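Local coordinates for SnoaL-like domain-containing protein (Catenulispora acidiphila, PDB 4H3U) that is of unknown function but adopts a ketosteroid isomerase-like, SnoaL-type fold and has been proposed to take part in trimethylamine metabolism, at residues A[34-39]-A[85-89]; A[118-123]-A[134-139]. All coordinates share one frame; numbering follows the deposited sequence. Where two conformers were deposited one is given.

Contact 1 (A[34-39]-A[85-89]); sequences WAAAWT and VHVTI. With CD (cadmium ion), chain E.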
ATOM      1  N   TRP A  34      13.922  -5.906   9.868  1.00  8.15           N
ATOM      2  CA  TRP A  34      13.315  -4.629   9.452  1.00  8.11           C
ATOM      3  C   TRP A  34      12.326  -4.131  10.519  1.00  7.79           C
ATOM      4  O   TRP A  34      12.357  -2.961  10.899  1.00  7.93           O
ATOM      5  CB  TRP A  34      12.682  -4.842   8.078  1.00  8.32           C
ATOM      6  CG  TRP A  34      11.798  -3.739   7.570  1.00  7.82           C
ATOM      7  CD1 TRP A  34      12.159  -2.692   6.753  1.00  8.19           C
ATOM      8  CD2 TRP A  34      10.370  -3.625   7.749  1.00  7.61           C
ATOM      9  NE1 TRP A  34      11.055  -1.923   6.466  1.00  8.77           N
ATOM     10  CE2 TRP A  34       9.947  -2.502   7.018  1.00  8.05           C
ATOM     11  CE3 TRP A  34       9.410  -4.402   8.386  1.00  8.24           C
ATOM     12  CZ2 TRP A  34       8.622  -2.136   6.940  1.00  8.97           C
ATOM     13  CZ3 TRP A  34       8.087  -4.040   8.296  1.00  9.24           C
ATOM     14  CH2 TRP A  34       7.706  -2.914   7.582  1.00  9.84           C
ATOM     15  N   ALA A  35      11.476  -5.037  10.997  1.00  7.52           N
ATOM     16  CA  ALA A  35      10.515  -4.657  12.042  1.00  8.29           C
ATOM     17  C   ALA A  35      11.201  -4.254  13.338  1.00  8.46           C
ATOM     18  O   ALA A  35      10.795  -3.270  13.985  1.00  8.91           O
ATOM     19  CB  ALA A  35       9.502  -5.744  12.292  1.00  9.65           C
ATOM     20  N   ALA A  36      12.258  -4.983  13.706  1.00  8.85           N
ATOM     21  CA  ALA A  36      12.988  -4.681  14.926  1.00  8.58           C
ATOM     22  C   ALA A  36      13.694  -3.318  14.789  1.00  7.81           C
ATOM     23  O   ALA A  36      13.783  -2.553  15.758  1.00  9.16           O
ATOM     24  CB  ALA A  36      13.978  -5.775  15.255  1.00  9.76           C
ATOM     25  N   ALA A  37      14.197  -3.009  13.602  1.00  8.00           N
ATOM     26  CA  ALA A  37      14.862  -1.733  13.354  1.00  7.60           C
ATOM     27  C   ALA A  37      13.856  -0.585  13.469  1.00  7.66           C
ATOM     28  O   ALA A  37      14.094   0.426  14.121  1.00  8.50           O
ATOM     29  CB  ALA A  37      15.533  -1.750  11.992  1.00  8.76           C
ATOM     30  N   TRP A  38      12.675  -0.758  12.892  1.00  7.64           N
ATOM     31  CA  TRP A  38      11.653   0.290  13.004  1.00  8.06           C
ATOM     32  C   TRP A  38      11.123   0.456  14.434  1.00  7.69           C
ATOM     33  O   TRP A  38      10.782   1.572  14.829  1.00  9.04           O
ATOM     34  CB  TRP A  38      10.470  -0.027  12.068  1.00  8.37           C
ATOM     35  CG  TRP A  38      10.623   0.589  10.731  1.00  7.86           C
ATOM     36  CD1 TRP A  38      10.783  -0.017   9.515  1.00  7.98           C
ATOM     37  CD2 TRP A  38      10.660   2.000  10.484  1.00  7.79           C
ATOM     38  NE1 TRP A  38      10.915   0.930   8.521  1.00  8.21           N
ATOM     39  CE2 TRP A  38      10.840   2.173   9.097  1.00  8.14           C
ATOM     40  CE3 TRP A  38      10.585   3.142  11.296  1.00  8.85           C
ATOM     41  CZ2 TRP A  38      10.968   3.439   8.520  1.00  8.32           C
ATOM     42  CZ3 TRP A  38      10.681   4.386  10.712  1.00  8.71           C
ATOM     43  CH2 TRP A  38      10.874   4.522   9.360  1.00  9.13           C
ATOM     44  N   THR A  39      11.065  -0.643  15.199  1.00  8.69           N
ATOM     45  CA  THR A  39      10.507  -0.620  16.551  1.00  8.70           C
ATOM     46  C   THR A  39      11.508  -0.143  17.592  1.00  9.09           C
ATOM     47  O   THR A  39      11.123   0.380  18.630  1.00 10.68           O
ATOM     48  CB  THR A  39       9.940  -1.999  16.869  1.00  9.73           C
ATOM     49  OG1 THR A  39       8.919  -2.291  15.908  1.00  9.86           O
ATOM     50  CG2 THR A  39       9.401  -2.095  18.291  1.00 12.02           C
ATOM     51  N   VAL A  85       7.098   4.684  17.865  1.00  8.34           N
ATOM     52  CA  VAL A  85       6.937   4.013  16.585  1.00  8.82           C
ATOM     53  C   VAL A  85       7.152   2.506  16.783  1.00  9.38           C
ATOM     54  O   VAL A  85       8.133   2.088  17.426  1.00  9.92           O
ATOM     55  CB  VAL A  85       7.953   4.513  15.553  1.00 10.07           C
ATOM     56  CG1 VAL A  85       8.005   3.597  14.331  1.00 11.40           C
ATOM     57  CG2 VAL A  85       7.625   5.920  15.140  1.00 10.42           C
ATOM     58  N   HIS A  86       6.211   1.716  16.306  1.00  9.09           N
ATOM     59  CA  HIS A  86       6.334   0.279  16.409  1.00 10.07           C
ATOM     60  C   HIS A  86       5.674  -0.359  15.210  1.00  9.97           C
ATOM     61  O   HIS A  86       4.628   0.078  14.750  1.00 11.53           O
ATOM     62  CB  HIS A  86       5.823  -0.259  17.756  1.00 14.32           C
ATOM     63  CG  HIS A  86       4.384  -0.006  18.050  1.00 12.95           C
ATOM     64  ND1 HIS A  86       3.880   1.238  18.353  1.00 12.62           N
ATOM     65  CD2 HIS A  86       3.354  -0.871  18.210  1.00 14.69           C
ATOM     66  CE1 HIS A  86       2.579   1.133  18.593  1.00 13.85           C
ATOM     67  NE2 HIS A  86       2.243  -0.143  18.534  1.00 15.32           N
ATOM     68  N   VAL A  87       6.345  -1.387  14.708  1.00  9.56           N
ATOM     69  CA  VAL A  87       5.911  -2.123  13.531  1.00  9.49           C
ATOM     70  C   VAL A  87       5.878  -3.605  13.867  1.00  9.87           C
ATOM     71  O   VAL A  87       6.866  -4.132  14.312  1.00 12.00           O
ATOM     72  CB  VAL A  87       6.864  -1.894  12.343  1.00 10.76           C
ATOM     73  CG1 VAL A  87       6.513  -2.793  11.187  1.00 13.42           C
ATOM     74  CG2 VAL A  87       6.843  -0.428  11.924  1.00 11.22           C
ATOM     75  N   THR A  88       4.692  -4.214  13.733  1.00  9.80           N
ATOM     76  CA  THR A  88       4.518  -5.629  14.028  1.00 10.24           C
ATOM     77  C   THR A  88       4.189  -6.340  12.730  1.00  9.86           C
ATOM     78  O   THR A  88       3.503  -5.824  11.867  1.00 11.70           O
ATOM     79  CB  THR A  88       3.414  -5.859  15.066  1.00 11.98           C
ATOM     80  OG1 THR A  88       2.188  -5.378  14.570  1.00 14.21           O
ATOM     81  CG2 THR A  88       3.718  -5.138  16.332  1.00 15.12           C
ATOM     82  N   ILE A  89       4.695  -7.554  12.571  1.00  9.98           N
ATOM     83  CA  ILE A  89       4.462  -8.338  11.384  1.00  9.31           C
ATOM     84  C   ILE A  89       3.206  -9.184  11.512  1.00  9.20           C
ATOM     85  O   ILE A  89       3.098  -9.999  12.438  1.00 11.87           O
ATOM     86  CB  ILE A  89       5.676  -9.252  11.153  1.00  9.93           C
ATOM     87  CG1 ILE A  89       6.985  -8.441  11.053  1.00 10.50           C
ATOM     88  CG2 ILE A  89       5.478 -10.107   9.899  1.00 10.79           C
ATOM     89  CD1 ILE A  89       6.964  -7.357   9.985  1.00 10.85           C
TER
HETATM   90 CD    CD E 203       0.271  -1.181  19.019  1.00 22.44          CD
HETATM   91  O   HOH W   1      -0.060  -1.633  16.768  1.00 25.60           O
HETATM   92  O   HOH W   2       1.219  -3.196  19.037  1.00 33.18           O
HETATM   93  O   HOH W   3       0.607  -0.837  21.266  1.00 30.30           O
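The side chain of Val87 points toward helix 34-39 and offers one methyl to each of two tryptophans. Val87 CG1, anti to the backbone N (chi1 173°), comes within 3.5 Å of Trp34 CZ3, the two side chains crossing at about a right angle. Val87 CG2, the other branch, lies 3.7 Å from Trp38 CB. Farther along the strand, Ile89 CD1 reaches the rim of the Trp34 ring, near its plane, with Ile89 CD1 to Trp34 CZ3 at 3.9 Å; Ile89 CD1 is also 3.8 Å from Ala35 CB, a small side chain consistent with the close approach of helix and strand. At the other end Val85 CG1 meets Trp38 CE3 at 4.0 Å.

The one hydrogen bond between the segments is made by Thr39: Val87 N donates to Thr39 OG1 over 3.0 Å, almost straight at 175°. That hydroxyl in turn donates to Ala35 O, and the two bonds tie it to both strand and helix; Thr39 N reaches Ala35 O from the opposite face of the carbonyl. The His86 ring leads away from the helix and binds a cadmium ion through NE2 at 2.3 Å, with ND1 bonded to Asn84 O.

The short axes run nearly antiparallel, 6.6 Å apart at their closest. Helix 29-39 thus lies on strand 82-95, outermost in this chain's sheet and flanked by strand 98-109; helix 43-47 packs on both tryptophans and helix 68-81 on Trp38 and Val85.

Contact 2 (A[118-123]-A[134-139]); sequences VPMATL and DQDYYS. With CD (cadmium ion), chain D.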
ATOM      1  N   VAL A 118      -2.232   1.377  12.019  1.00  8.23           N
ATOM      2  CA  VAL A 118      -2.838   1.090  10.731  1.00  8.14           C
ATOM      3  C   VAL A 118      -2.142  -0.097  10.075  1.00  8.17           C
ATOM      4  O   VAL A 118      -0.936  -0.317  10.264  1.00  8.94           O
ATOM      5  CB  VAL A 118      -2.744   2.299   9.779  1.00  8.68           C
ATOM      6  CG1 VAL A 118      -3.584   3.485  10.284  1.00 10.63           C
ATOM      7  CG2 VAL A 118      -1.305   2.762   9.512  1.00  9.63           C
ATOM      8  N   PRO A 119      -2.858  -0.815   9.202  1.00  8.46           N
ATOM      9  CA  PRO A 119      -2.192  -1.830   8.391  1.00  8.96           C
ATOM     10  C   PRO A 119      -1.266  -1.157   7.356  1.00  9.37           C
ATOM     11  O   PRO A 119      -1.592  -0.133   6.766  1.00  9.37           O
ATOM     12  CB  PRO A 119      -3.347  -2.567   7.706  1.00 10.05           C
ATOM     13  CG  PRO A 119      -4.472  -1.579   7.686  1.00 11.54           C
ATOM     14  CD  PRO A 119      -4.303  -0.755   8.931  1.00  9.50           C
HETATM   15  N   MSE A 120      -0.166  -1.814   7.054  0.50  8.83           N
HETATM   16  CA  MSE A 120       0.766  -1.312   6.078  0.50  9.35           C
HETATM   17  C   MSE A 120       1.169  -2.470   5.226  0.50  7.47           C
HETATM   18  O   MSE A 120       1.151  -3.630   5.661  0.50  7.56           O
HETATM   19  CB  MSE A 120       1.962  -0.670   6.795  0.50  9.83           C
HETATM   20  CG  MSE A 120       2.986   0.041   5.880  0.50 11.00           C
HETATM   21 SE   MSE A 120       4.322   1.101   6.903  0.50 11.72          SE
HETATM   22  CE  MSE A 120       4.619  -0.435   8.100  0.50  9.90           C
ATOM     23  N   ALA A 121       1.442  -2.131   3.970  1.00  7.76           N
ATOM     24  CA  ALA A 121       2.013  -3.095   2.988  1.00  7.34           C
ATOM     25  C   ALA A 121       3.393  -2.570   2.647  1.00  6.63           C
ATOM     26  O   ALA A 121       3.536  -1.433   2.172  1.00  8.41           O
ATOM     27  CB  ALA A 121       1.121  -3.213   1.750  1.00  8.73           C
ATOM     28  N   THR A 122       4.414  -3.397   2.827  1.00  6.97           N
ATOM     29  CA  THR A 122       5.767  -3.058   2.462  1.00  7.45           C
ATOM     30  C   THR A 122       6.300  -4.078   1.465  1.00  7.40           C
ATOM     31  O   THR A 122       6.192  -5.295   1.641  1.00  8.12           O
ATOM     32  CB  THR A 122       6.674  -2.987   3.699  1.00  8.24           C
ATOM     33  OG1 THR A 122       6.255  -1.869   4.499  1.00  8.58           O
ATOM     34  CG2 THR A 122       8.157  -2.876   3.355  1.00  8.60           C
ATOM     35  N   LEU A 123       6.822  -3.548   0.376  1.00  7.18           N
ATOM     36  CA  LEU A 123       7.397  -4.371  -0.709  1.00  7.37           C
ATOM     37  C   LEU A 123       8.895  -4.194  -0.663  1.00  7.27           C
ATOM     38  O   LEU A 123       9.403  -3.072  -0.866  1.00  8.18           O
ATOM     39  CB  LEU A 123       6.862  -3.912  -2.058  1.00  7.72           C
ATOM     40  CG  LEU A 123       5.343  -3.819  -2.178  1.00 10.51           C
ATOM     41  CD1 LEU A 123       4.924  -3.508  -3.597  1.00 11.10           C
ATOM     42  CD2 LEU A 123       4.598  -5.029  -1.671  1.00 13.16           C
ATOM     43  N   ASP A 134      12.816  -0.639  -0.764  1.00  7.51           N
ATOM     44  CA  ASP A 134      11.700  -0.744   0.170  1.00  7.42           C
ATOM     45  C   ASP A 134      10.653   0.291  -0.289  1.00  7.25           C
ATOM     46  O   ASP A 134      10.995   1.465  -0.504  1.00  7.96           O
ATOM     47  CB  ASP A 134      12.175  -0.408   1.593  1.00  7.27           C
ATOM     48  CG  ASP A 134      11.100  -0.478   2.669  1.00  7.60           C
ATOM     49  OD1 ASP A 134      10.025   0.157   2.415  1.00  8.11           O
ATOM     50  OD2 ASP A 134      11.356  -1.028   3.733  1.00  8.66           O
ATOM     51  N   GLN A 135       9.417  -0.137  -0.444  1.00  6.74           N
ATOM     52  CA  GLN A 135       8.255   0.746  -0.624  1.00  6.96           C
ATOM     53  C   GLN A 135       7.272   0.451   0.507  1.00  7.32           C
ATOM     54  O   GLN A 135       6.858  -0.682   0.686  1.00  8.03           O
ATOM     55  CB  GLN A 135       7.565   0.447  -1.922  1.00  7.97           C
ATOM     56  CG  GLN A 135       8.397   0.690  -3.151  1.00  9.27           C
ATOM     57  CD  GLN A 135       7.613   0.305  -4.370  1.00 10.13           C
ATOM     58  OE1 GLN A 135       6.565   0.919  -4.655  1.00 12.16           O
ATOM     59  NE2 GLN A 135       8.013  -0.764  -5.023  1.00 12.37           N
ATOM     60  N   ASP A 136       6.825   1.526   1.193  1.00  7.01           N
ATOM     61  CA  ASP A 136       5.818   1.438   2.247  1.00  7.07           C
ATOM     62  C   ASP A 136       4.525   2.111   1.788  1.00  7.40           C
ATOM     63  O   ASP A 136       4.568   3.232   1.277  1.00  7.91           O
ATOM     64  CB  ASP A 136       6.236   2.103   3.555  1.00  7.40           C
ATOM     65  CG  ASP A 136       7.458   1.521   4.215  1.00  8.32           C
ATOM     66  OD1 ASP A 136       7.861   0.374   3.878  1.00  8.14           O
ATOM     67  OD2 ASP A 136       7.987   2.197   5.137  1.00  8.66           O
ATOM     68  N   TYR A 137       3.404   1.425   1.963  1.00  7.43           N
ATOM     69  CA  TYR A 137       2.043   1.920   1.679  1.00  7.56           C
ATOM     70  C   TYR A 137       1.165   1.745   2.905  1.00  7.68           C
ATOM     71  O   TYR A 137       1.149   0.702   3.519  1.00  8.74           O
ATOM     72  CB  TYR A 137       1.414   1.117   0.534  1.00  8.87           C
ATOM     73  CG  TYR A 137       2.070   1.142  -0.787  1.00  8.36           C
ATOM     74  CD1 TYR A 137       1.564   1.970  -1.823  1.00  9.59           C
ATOM     75  CD2 TYR A 137       3.190   0.354  -1.094  1.00  9.37           C
ATOM     76  CE1 TYR A 137       2.118   1.942  -3.088  1.00 10.57           C
ATOM     77  CE2 TYR A 137       3.742   0.351  -2.353  1.00  9.05           C
ATOM     78  CZ  TYR A 137       3.220   1.188  -3.353  1.00 10.16           C
ATOM     79  OH  TYR A 137       3.764   1.215  -4.625  1.00 13.09           O
ATOM     80  N   TYR A 138       0.363   2.800   3.222  1.00  7.92           N
ATOM     81  CA  TYR A 138      -0.563   2.757   4.339  1.00  7.64           C
ATOM     82  C   TYR A 138      -1.531   3.911   4.191  1.00  7.10           C
ATOM     83  O   TYR A 138      -1.269   4.860   3.428  1.00  7.26           O
ATOM     84  CB  TYR A 138       0.100   2.729   5.726  1.00  7.82           C
ATOM     85  CG  TYR A 138       1.091   3.833   6.003  1.00  8.31           C
ATOM     86  CD1 TYR A 138       0.729   5.018   6.631  1.00  8.72           C
ATOM     87  CD2 TYR A 138       2.404   3.714   5.561  1.00 10.04           C
ATOM     88  CE1 TYR A 138       1.674   6.014   6.843  1.00  9.38           C
ATOM     89  CE2 TYR A 138       3.350   4.696   5.776  1.00 10.30           C
ATOM     90  CZ  TYR A 138       2.974   5.867   6.418  1.00  9.37           C
ATOM     91  OH  TYR A 138       3.905   6.858   6.660  1.00 10.95           O
ATOM     92  N   SER A 139      -2.627   3.888   4.924  1.00  7.57           N
ATOM     93  CA  SER A 139      -3.627   4.946   4.821  1.00  7.75           C
ATOM     94  C   SER A 139      -3.299   6.145   5.658  1.00  7.77           C
ATOM     95  O   SER A 139      -3.518   6.139   6.879  1.00  7.81           O
ATOM     96  CB  SER A 139      -4.995   4.404   5.183  1.00  7.91           C
ATOM     97  OG  SER A 139      -5.961   5.456   5.224  1.00  9.14           O
TER
HETATM   98 CD    CD D 202      -2.045   4.980   1.131  0.90  9.29          CD
HETATM   99  O   HOH W   4      -3.524   1.691   6.322  1.00 13.13           O
HETATM  100  O   HOH W   5      10.240  -2.432  -3.517  1.00 13.79           O
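The beta hairpin of strands 116-127 and 130-138 supplies two central strands of the curved sheet of this ketosteroid isomerase-like fold. Its register is fixed by two hydrogen-bonded antiparallel pairs, Ala121 with Tyr137 and Leu123 with Gln135, each joined by reciprocal N-H to O bonds. Ala121 N meets Tyr137 O at 2.9 Å.

Between them stands the non-hydrogen-bonded pair of Thr122 and Asp136, whose side chains run side by side and point the same way. Thr122 OG1, placed beside its backbone N by a chi1 of -67°, donates to Asp136 OD1 over 2.8 Å and arrives 56° above the carboxylate plane. Asp134 OD1 lies 2.6 Å from Asp136 OD1, while Tyr56 OH bonds the other oxygen of Asp136. A valine in place of Thr122 would probably cost Asp136 OD1 the threonine's hydrogen bond, leaving the carboxylate to be held by Tyr56 on its other oxygen.

On this same face the selenium of Met120, a selenomethionine, makes in the conformer given an oblique Met-aromatic contact with Tyr138, Met120 SE lying 3.5 Å from Tyr138 CD2; the ring's OH bonds Asp58. On the other face Tyr137 OH donates to Gln135 OE1 over 2.8 Å, and Leu123 CD1 rests 4.2 Å from Tyr137 CE2. A water bridges Pro119 O and Ser139 N.

Strand 98-109 flanks 116-127, strand 54-58 flanks 130-138, and Trp34 of helix 29-39 lies against the Thr122 and Asp136 face. The Tyr137 face meets the second subunit, where Tyr137 packs on its counterpart and the Tyr138 O atoms of both subunits bind one cadmium ion.

Contacts 1 and 2 follow each other along the chain, their centres about 12 Å apart, and both reach the same curved sheet. Trp34 joins them directly: the indole that meets Val87 in contact 1 puts Trp34 CZ2 3.4 Å from Thr122 OG1 of contact 2. Its NE1 makes a weak hydrogen bond to Asp134 OD2. Tyr56 OH forms a second connection, since it bonds both Trp38 NE1 and Asp136 OD2. These polar groups therefore gather between helix and sheet, the region that holds the pocket in ketosteroid isomerase-like folds, though no active site is established here. The cadmium ions bound by His86 in contact 1 and by the Tyr138 carbonyl in contact 2 lie away from this group.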